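Local coordinates for protein enoyl-CoA hydratase/carnithine racemase (Magnetospirillum magneticum, PDB 4NEK) that probably acts as a delta(3)-delta(2)-enoyl-CoA isomerase of the enoyl-CoA hydratase/isomerase (crotonase) family, built as an assembly of six copies, at residues V16-P21 with G29-A34; E37-G42 with A88-P93; L115-P120 with M187-K192. All blocks are in the same frame, centred on the assembly; numbering follows the deposited sequence.

Contact 1: residues V16-P21 with G29-A34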
# COMPACT_ATOMS: atom_id res chain seq x y z
N VAL C 16 -31.60 -7.65 7.01
CA VAL C 16 -31.57 -8.64 8.08
C VAL C 16 -30.63 -8.10 9.14
O VAL C 16 -29.45 -7.96 8.87
CB VAL C 16 -31.03 -9.97 7.54
CG1 VAL C 16 -30.95 -10.98 8.65
CG2 VAL C 16 -31.92 -10.50 6.42
N ARG C 17 -31.15 -7.74 10.29
CA ARG C 17 -30.39 -7.03 11.27
C ARG C 17 -30.31 -7.82 12.58
O ARG C 17 -31.32 -8.27 13.09
CB ARG C 17 -31.01 -5.68 11.57
CG ARG C 17 -30.15 -4.92 12.57
CD ARG C 17 -30.82 -3.67 13.08
NE ARG C 17 -31.06 -2.65 12.07
CZ ARG C 17 -30.15 -1.77 11.63
NH1 ARG C 17 -28.91 -1.72 12.12
NH2 ARG C 17 -30.47 -0.92 10.69
N MSE C 18 -29.10 -8.02 13.10
CA MSE C 18 -28.92 -8.66 14.39
C MSE C 18 -29.16 -7.61 15.42
O MSE C 18 -28.65 -6.49 15.31
CB MSE C 18 -27.55 -9.25 14.52
CG MSE C 18 -27.40 -10.37 13.49
SE MSE C 18 -25.51 -11.03 13.46
CE MSE C 18 -24.69 -9.58 12.36
N ASN C 19 -29.91 -7.98 16.44
CA ASN C 19 -30.44 -7.03 17.39
C ASN C 19 -30.42 -7.52 18.84
O ASN C 19 -31.44 -7.69 19.46
CB ASN C 19 -31.85 -6.69 16.98
CG ASN C 19 -32.42 -5.53 17.79
OD1 ASN C 19 -31.74 -4.56 18.08
ND2 ASN C 19 -33.68 -5.62 18.13
N ARG C 20 -29.22 -7.74 19.35
CA ARG C 20 -28.98 -8.03 20.73
C ARG C 20 -27.87 -7.09 21.19
O ARG C 20 -26.79 -7.51 21.58
CB ARG C 20 -28.58 -9.50 20.85
CG ARG C 20 -28.53 -10.02 22.26
CD ARG C 20 -28.09 -11.48 22.27
NE ARG C 20 -28.10 -12.03 23.62
CZ ARG C 20 -27.24 -12.94 24.10
NH1 ARG C 20 -26.23 -13.41 23.38
NH2 ARG C 20 -27.35 -13.33 25.34
N PRO C 21 -28.12 -5.81 21.08
CA PRO C 21 -27.02 -4.86 21.19
C PRO C 21 -26.36 -4.87 22.54
O PRO C 21 -25.17 -4.55 22.63
CB PRO C 21 -27.68 -3.50 20.95
CG PRO C 21 -29.13 -3.73 21.14
CD PRO C 21 -29.39 -5.15 20.75
N GLY C 29 -28.68 -19.77 19.79
CA GLY C 29 -29.43 -20.63 18.88
C GLY C 29 -30.63 -19.96 18.22
O GLY C 29 -30.90 -20.21 17.04
N GLU C 30 -31.39 -19.18 19.00
CA GLU C 30 -32.60 -18.55 18.44
C GLU C 30 -32.25 -17.56 17.36
O GLU C 30 -33.05 -17.40 16.44
CB GLU C 30 -33.53 -17.85 19.45
CG GLU C 30 -32.84 -16.88 20.39
CD GLU C 30 -33.75 -16.33 21.49
OE1 GLU C 30 -34.69 -15.61 21.09
OE2 GLU C 30 -33.55 -16.62 22.73
N MSE C 31 -31.06 -16.95 17.43
CA MSE C 31 -30.65 -15.97 16.42
C MSE C 31 -30.23 -16.68 15.17
O MSE C 31 -30.73 -16.37 14.10
CB MSE C 31 -29.55 -15.10 16.92
CG MSE C 31 -30.10 -14.28 18.05
SE MSE C 31 -28.68 -13.19 18.89
CE MSE C 31 -28.41 -11.88 17.44
N TYR C 32 -29.43 -17.73 15.31
CA TYR C 32 -29.11 -18.57 14.16
C TYR C 32 -30.34 -19.03 13.43
O TYR C 32 -30.36 -19.07 12.22
CB TYR C 32 -28.30 -19.80 14.57
CG TYR C 32 -26.88 -19.49 14.92
CD1 TYR C 32 -26.01 -18.96 13.97
CD2 TYR C 32 -26.39 -19.71 16.19
CE1 TYR C 32 -24.69 -18.67 14.29
CE2 TYR C 32 -25.08 -19.45 16.52
CZ TYR C 32 -24.24 -18.92 15.57
OH TYR C 32 -22.95 -18.60 15.92
N ALA C 33 -31.36 -19.43 14.18
CA ALA C 33 -32.56 -19.99 13.56
C ALA C 33 -33.30 -18.88 12.82
O ALA C 33 -33.73 -19.07 11.70
CB ALA C 33 -33.46 -20.64 14.61
N ALA C 34 -33.49 -17.75 13.47
CA ALA C 34 -34.15 -16.64 12.83
C ALA C 34 -33.39 -16.16 11.60
O ALA C 34 -34.00 -15.82 10.61
CB ALA C 34 -34.31 -15.49 13.82

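Contact 2: residues E37-G42 with A88-P93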
# COMPACT_ATOMS: atom_id res chain seq x y z
N GLU C 37 -33.85 -18.64 8.80
CA GLU C 37 -35.21 -18.50 8.30
C GLU C 37 -35.28 -17.32 7.36
O GLU C 37 -35.85 -17.42 6.28
CB GLU C 37 -36.18 -18.31 9.44
CG GLU C 37 -37.64 -18.60 9.14
CD GLU C 37 -38.52 -18.47 10.40
OE1 GLU C 37 -38.61 -17.34 10.94
OE2 GLU C 37 -39.08 -19.49 10.88
N ALA C 38 -34.72 -16.19 7.78
CA ALA C 38 -34.71 -15.00 6.93
C ALA C 38 -34.04 -15.23 5.54
O ALA C 38 -34.53 -14.73 4.55
CB ALA C 38 -34.04 -13.87 7.64
N PHE C 39 -32.97 -15.99 5.50
CA PHE C 39 -32.37 -16.34 4.22
C PHE C 39 -33.24 -17.23 3.39
O PHE C 39 -33.36 -17.04 2.21
CB PHE C 39 -30.98 -16.95 4.39
CG PHE C 39 -29.93 -15.90 4.48
CD1 PHE C 39 -29.76 -15.18 5.66
CD2 PHE C 39 -29.22 -15.52 3.36
CE1 PHE C 39 -28.84 -14.14 5.75
CE2 PHE C 39 -28.29 -14.50 3.44
CZ PHE C 39 -28.12 -13.80 4.63
N ALA C 40 -33.89 -18.22 4.01
CA ALA C 40 -34.78 -19.12 3.27
C ALA C 40 -35.96 -18.33 2.70
O ALA C 40 -36.31 -18.47 1.53
CB ALA C 40 -35.27 -20.23 4.18
N LYS C 41 -36.52 -17.44 3.48
CA LYS C 41 -37.60 -16.63 2.97
C LYS C 41 -37.13 -15.76 1.79
O LYS C 41 -37.74 -15.75 0.72
CB LYS C 41 -38.19 -15.81 4.10
CG LYS C 41 -38.92 -14.58 3.59
CD LYS C 41 -39.30 -13.50 4.62
CE LYS C 41 -39.17 -12.05 4.09
NZ LYS C 41 -39.57 -11.82 2.67
N GLY C 42 -36.02 -15.04 1.98
CA GLY C 42 -35.53 -14.15 0.97
C GLY C 42 -35.18 -14.89 -0.29
O GLY C 42 -35.44 -14.43 -1.39
N ALA C 88 -23.61 -19.45 2.74
CA ALA C 88 -22.66 -19.97 1.79
C ALA C 88 -23.34 -20.41 0.50
O ALA C 88 -22.80 -20.21 -0.56
CB ALA C 88 -21.90 -21.14 2.37
N GLY C 89 -24.53 -20.99 0.60
CA GLY C 89 -25.27 -21.44 -0.57
C GLY C 89 -26.26 -20.43 -1.16
O GLY C 89 -26.95 -20.74 -2.14
N ALA C 90 -26.35 -19.23 -0.61
CA ALA C 90 -27.34 -18.27 -1.13
C ALA C 90 -27.07 -17.90 -2.56
O ALA C 90 -25.95 -17.50 -2.90
CB ALA C 90 -27.36 -17.02 -0.28
N ARG C 91 -28.09 -18.03 -3.40
CA ARG C 91 -27.96 -17.72 -4.83
C ARG C 91 -27.98 -16.23 -5.08
O ARG C 91 -27.33 -15.72 -5.98
CB ARG C 91 -29.06 -18.44 -5.60
CG ARG C 91 -29.01 -19.97 -5.50
CD ARG C 91 -28.10 -20.65 -6.54
NE ARG C 91 -28.34 -20.26 -7.96
CZ ARG C 91 -27.88 -20.88 -9.06
NH1 ARG C 91 -28.16 -20.38 -10.25
NH2 ARG C 91 -27.16 -22.00 -8.99
N LYS C 92 -28.72 -15.50 -4.26
CA LYS C 92 -28.79 -14.06 -4.41
C LYS C 92 -27.63 -13.37 -3.69
O LYS C 92 -27.05 -13.91 -2.78
CB LYS C 92 -30.13 -13.52 -3.87
CG LYS C 92 -31.33 -14.12 -4.57
CD LYS C 92 -32.69 -13.63 -4.02
CE LYS C 92 -33.83 -14.37 -4.71
NZ LYS C 92 -35.16 -13.97 -4.23
N PRO C 93 -27.32 -12.17 -4.11
CA PRO C 93 -26.21 -11.44 -3.54
C PRO C 93 -26.44 -11.03 -2.12
O PRO C 93 -27.58 -10.81 -1.71
CB PRO C 93 -26.12 -10.16 -4.39
CG PRO C 93 -26.91 -10.44 -5.62
CD PRO C 93 -27.94 -11.45 -5.24

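Contact 3: residues L115-P120 with M187-K192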
# COMPACT_ATOMS: atom_id res chain seq x y z
N LEU C 115 -20.34 -8.32 -1.09
CA LEU C 115 -19.72 -7.05 -0.75
C LEU C 115 -19.80 -6.81 0.72
O LEU C 115 -20.81 -7.09 1.33
CB LEU C 115 -20.48 -5.89 -1.41
CG LEU C 115 -20.56 -5.87 -2.93
CD1 LEU C 115 -21.52 -4.78 -3.39
CD2 LEU C 115 -19.21 -5.64 -3.57
N VAL C 116 -18.79 -6.18 1.26
CA VAL C 116 -18.69 -5.89 2.68
C VAL C 116 -18.03 -4.55 2.93
O VAL C 116 -17.00 -4.24 2.36
CB VAL C 116 -17.80 -6.92 3.33
CG1 VAL C 116 -17.73 -6.65 4.82
CG2 VAL C 116 -18.30 -8.32 3.09
N TYR C 117 -18.66 -3.72 3.74
CA TYR C 117 -18.11 -2.39 4.11
C TYR C 117 -17.98 -2.43 5.60
O TYR C 117 -18.82 -3.01 6.27
CB TYR C 117 -19.02 -1.24 3.69
CG TYR C 117 -19.20 -1.26 2.22
CD1 TYR C 117 -18.29 -0.63 1.36
CD2 TYR C 117 -20.21 -2.05 1.66
CE1 TYR C 117 -18.40 -0.76 -0.02
CE2 TYR C 117 -20.36 -2.17 0.28
CZ TYR C 117 -19.46 -1.53 -0.57
OH TYR C 117 -19.67 -1.64 -1.91
N ALA C 118 -16.95 -1.78 6.10
CA ALA C 118 -16.64 -1.75 7.51
C ALA C 118 -16.39 -0.37 8.03
O ALA C 118 -15.87 0.47 7.31
CB ALA C 118 -15.39 -2.56 7.74
N ALA C 119 -16.74 -0.13 9.28
CA ALA C 119 -16.48 1.16 9.90
C ALA C 119 -15.07 1.21 10.40
O ALA C 119 -14.47 0.16 10.64
CB ALA C 119 -17.41 1.38 11.06
N PRO C 120 -14.51 2.40 10.54
CA PRO C 120 -13.13 2.63 10.99
C PRO C 120 -12.75 1.85 12.24
O PRO C 120 -11.65 1.27 12.28
CB PRO C 120 -13.11 4.12 11.28
CG PRO C 120 -14.01 4.68 10.28
CD PRO C 120 -15.12 3.67 10.12
N MSE C 187 -26.38 0.17 1.89
CA MSE C 187 -27.70 0.08 1.28
C MSE C 187 -27.62 0.52 -0.14
O MSE C 187 -28.28 -0.04 -1.00
CB MSE C 187 -28.68 0.92 2.09
CG MSE C 187 -30.04 1.02 1.43
SE MSE C 187 -30.95 -0.74 1.18
CE MSE C 187 -31.92 -0.74 2.91
N ALA C 188 -26.83 1.54 -0.42
CA ALA C 188 -26.71 2.04 -1.80
C ALA C 188 -26.10 0.98 -2.66
O ALA C 188 -26.51 0.80 -3.79
CB ALA C 188 -25.87 3.32 -1.87
N ALA C 189 -25.13 0.26 -2.12
CA ALA C 189 -24.54 -0.84 -2.87
C ALA C 189 -25.54 -1.98 -3.12
O ALA C 189 -25.61 -2.53 -4.20
CB ALA C 189 -23.33 -1.34 -2.15
N ALA C 190 -26.34 -2.29 -2.10
CA ALA C 190 -27.40 -3.25 -2.26
C ALA C 190 -28.39 -2.86 -3.34
O ALA C 190 -28.81 -3.70 -4.15
CB ALA C 190 -28.13 -3.45 -0.94
N ARG C 191 -28.79 -1.61 -3.36
CA ARG C 191 -29.75 -1.12 -4.37
C ARG C 191 -29.14 -1.16 -5.77
O ARG C 191 -29.81 -1.47 -6.73
CB ARG C 191 -30.18 0.31 -4.09
CG ARG C 191 -31.16 0.41 -2.97
CD ARG C 191 -31.78 1.79 -2.92
NE ARG C 191 -32.41 2.02 -1.62
CZ ARG C 191 -33.58 1.50 -1.23
NH1 ARG C 191 -34.32 0.77 -2.06
NH2 ARG C 191 -34.01 1.74 -0.00
N LYS C 192 -27.87 -0.85 -5.87
CA LYS C 192 -27.25 -0.88 -7.15
C LYS C 192 -27.24 -2.34 -7.67
O LYS C 192 -27.50 -2.58 -8.83
CB LYS C 192 -25.86 -0.30 -7.05
CG LYS C 192 -25.25 -0.08 -8.38
CD LYS C 192 -23.93 0.68 -8.33
CE LYS C 192 -23.31 0.69 -9.73
NZ LYS C 192 -22.26 1.75 -9.87

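Contact 1: residues V16-P21 with G29-A34
Met31, a selenomethionine in the first turns of helix 29-44, reaches from the helix toward the strand end and carries this contact with its last two atoms. Its SE lies against the aliphatic stem of Arg20, with Met31 SE 3.8 Å from Arg20 CD, while its terminal methyl turns toward the end of the strand and brings Met31 CE to 4.0 Å from Met18 CB. The turn comes at the last torsion of Met31 (71°): the chain runs straight out as far as SE and then bends, which takes CE off the line of the side chain and over to the strand. Met31 CE is also 4.2 Å from Arg20 CB, and it nears the backbone at Asn19 N. Met18, also a selenomethionine, gives little more than CB; beyond that atom its own bent chain leads away from the helix and reaches Phe60.

The two elements belong to a beta-alpha-beta unit of the crotonase fold, in which strand 13-18 is followed by helix 29-44 and then by the parallel strand 50-54. Where the polypeptide leaves the strand and starts for the helix, Arg20 has CG anti to its own N (chi1 -170°) and stays extended from CG to NE. Arg20 and Met31 cross at about a right angle, methylene against selenium. The guanidinium travels on past the contact: Arg20 NH1 donates to Ala26 O and forms a salt bridge with Asp65, and Arg20 N bonds to Asn25 OD1.

Contact 2: residues E37-G42 with A88-P93
Lys92 leaves its backbone with CG beside N and anti to the carbonyl carbon (chi1 -59°), and from there the chain is fully extended, a reach long enough to bring NZ to the carbonyl of Gly42 near the C-terminal end of helix 29-44. Phe39, three residues earlier on that helix, has chi1 at -85°, which carries its ring closer to Ala90 than the direction of its CB alone would. In this crotonase-fold chain, residues 88-93 lead out of helix 79-88 into strand 94-98 of the main sheet, so the contact ties that connection to the flank of another helix.

The lysine bond is 2.9 Å long, from Lys92 NZ to Gly42 O. It lies in the carbonyl plane, with a C=O...N angle of 158°. Val48 O accepts a second bond from the same NZ, so the buried amine links the helix end to the chain just before strand 50-54. The negative end of the helix dipole would be expected to favour a protonated Lys92. Glu43 works from the helix on the same loop, its two carboxylate oxygens taking Arg91 N and Lys92 N.

The apolar half of the contact is looser. Phe39 stacks on Phe51 and offers its rim to the loop, where Ala90 CB lies near the ring plane, 4.4 Å from Phe39 CD2.

Contact 3: residues L115-P120 with M187-K192
While Ala189 of helix 179-194 sets its methyl against Leu115 and Tyr117, Lys192 NZ, three residues further along, is gripped by three carboxylates: it forms salt bridges with Glu160 of the third subunit and with Glu180 and Asp181 of the fifth. The helix thus has a subunit junction close beside its packing on the sheet. Between the two segments themselves no hydrogen bond is made.

Strand 115-118 is one of the parallel strands of the main sheet in the crotonase fold, next to strand 94-98, and Leu115 and Tyr117, two residues apart, point their CB atoms at the helix. Both have CG anti to the carbonyl carbon (chi1 -61° and -60°), a shared choice that sends the two side chains out together. Ala189 CB meets their ends. It lies 3.7 Å from Tyr117 OH and 3.9 Å from Tyr117 CE2, a carbon ortho to the one that carries the hydroxyl, and meets the ring obliquely. From the leucine comes a single methyl, with Leu115 CD1 at 4.1 Å from Ala189 CB. Leu115 CD1 is also 3.9 Å from Tyr117 OH, so the three groups touch one another in a small triangle. The backbones stay well apart, 8.1 Å between Leu115 CA and Ala189 CA, and the two longer side chains bridge that gap.

Leu115 also packs on Leu193 and Tyr117 on Leu182, one from each side of Ala189 in the helix sequence. A PEG molecule, probably from the crystallisation liquor, lies about 4 Å from the alanine side chain. Since methyls, a ring carbon and a phenol oxygen meet at Ala189 with no hydrogen bond between the segments, this contact is van der Waals packing without directional demand, and the polar ties of the helix are left to charged residues such as Lys192.

The contacts come in series along the chain, each closing before the next opens. Contacts 1 and 2 use successive parts of helix 29-44, with centres about 15 Å apart, and they touch where Val16 CG2 packs 4.2 Å from Ala38 CB. Contact 3 stands apart, its centre about 20 Å from that of contact 1 and about 18 Å from that of contact 2, the nearest atoms being about 8 Å and about 7 Å away. Contacts 1 and 3 nevertheless reach the same six-stranded sheet, through strands 13-18 and 115-118, while contact 2 has one segment, 88-93, in the connection entering strand 94-98. Helices 29-44 and 179-194 are thus each packed against the sheet's framework within one crotonase-type chain.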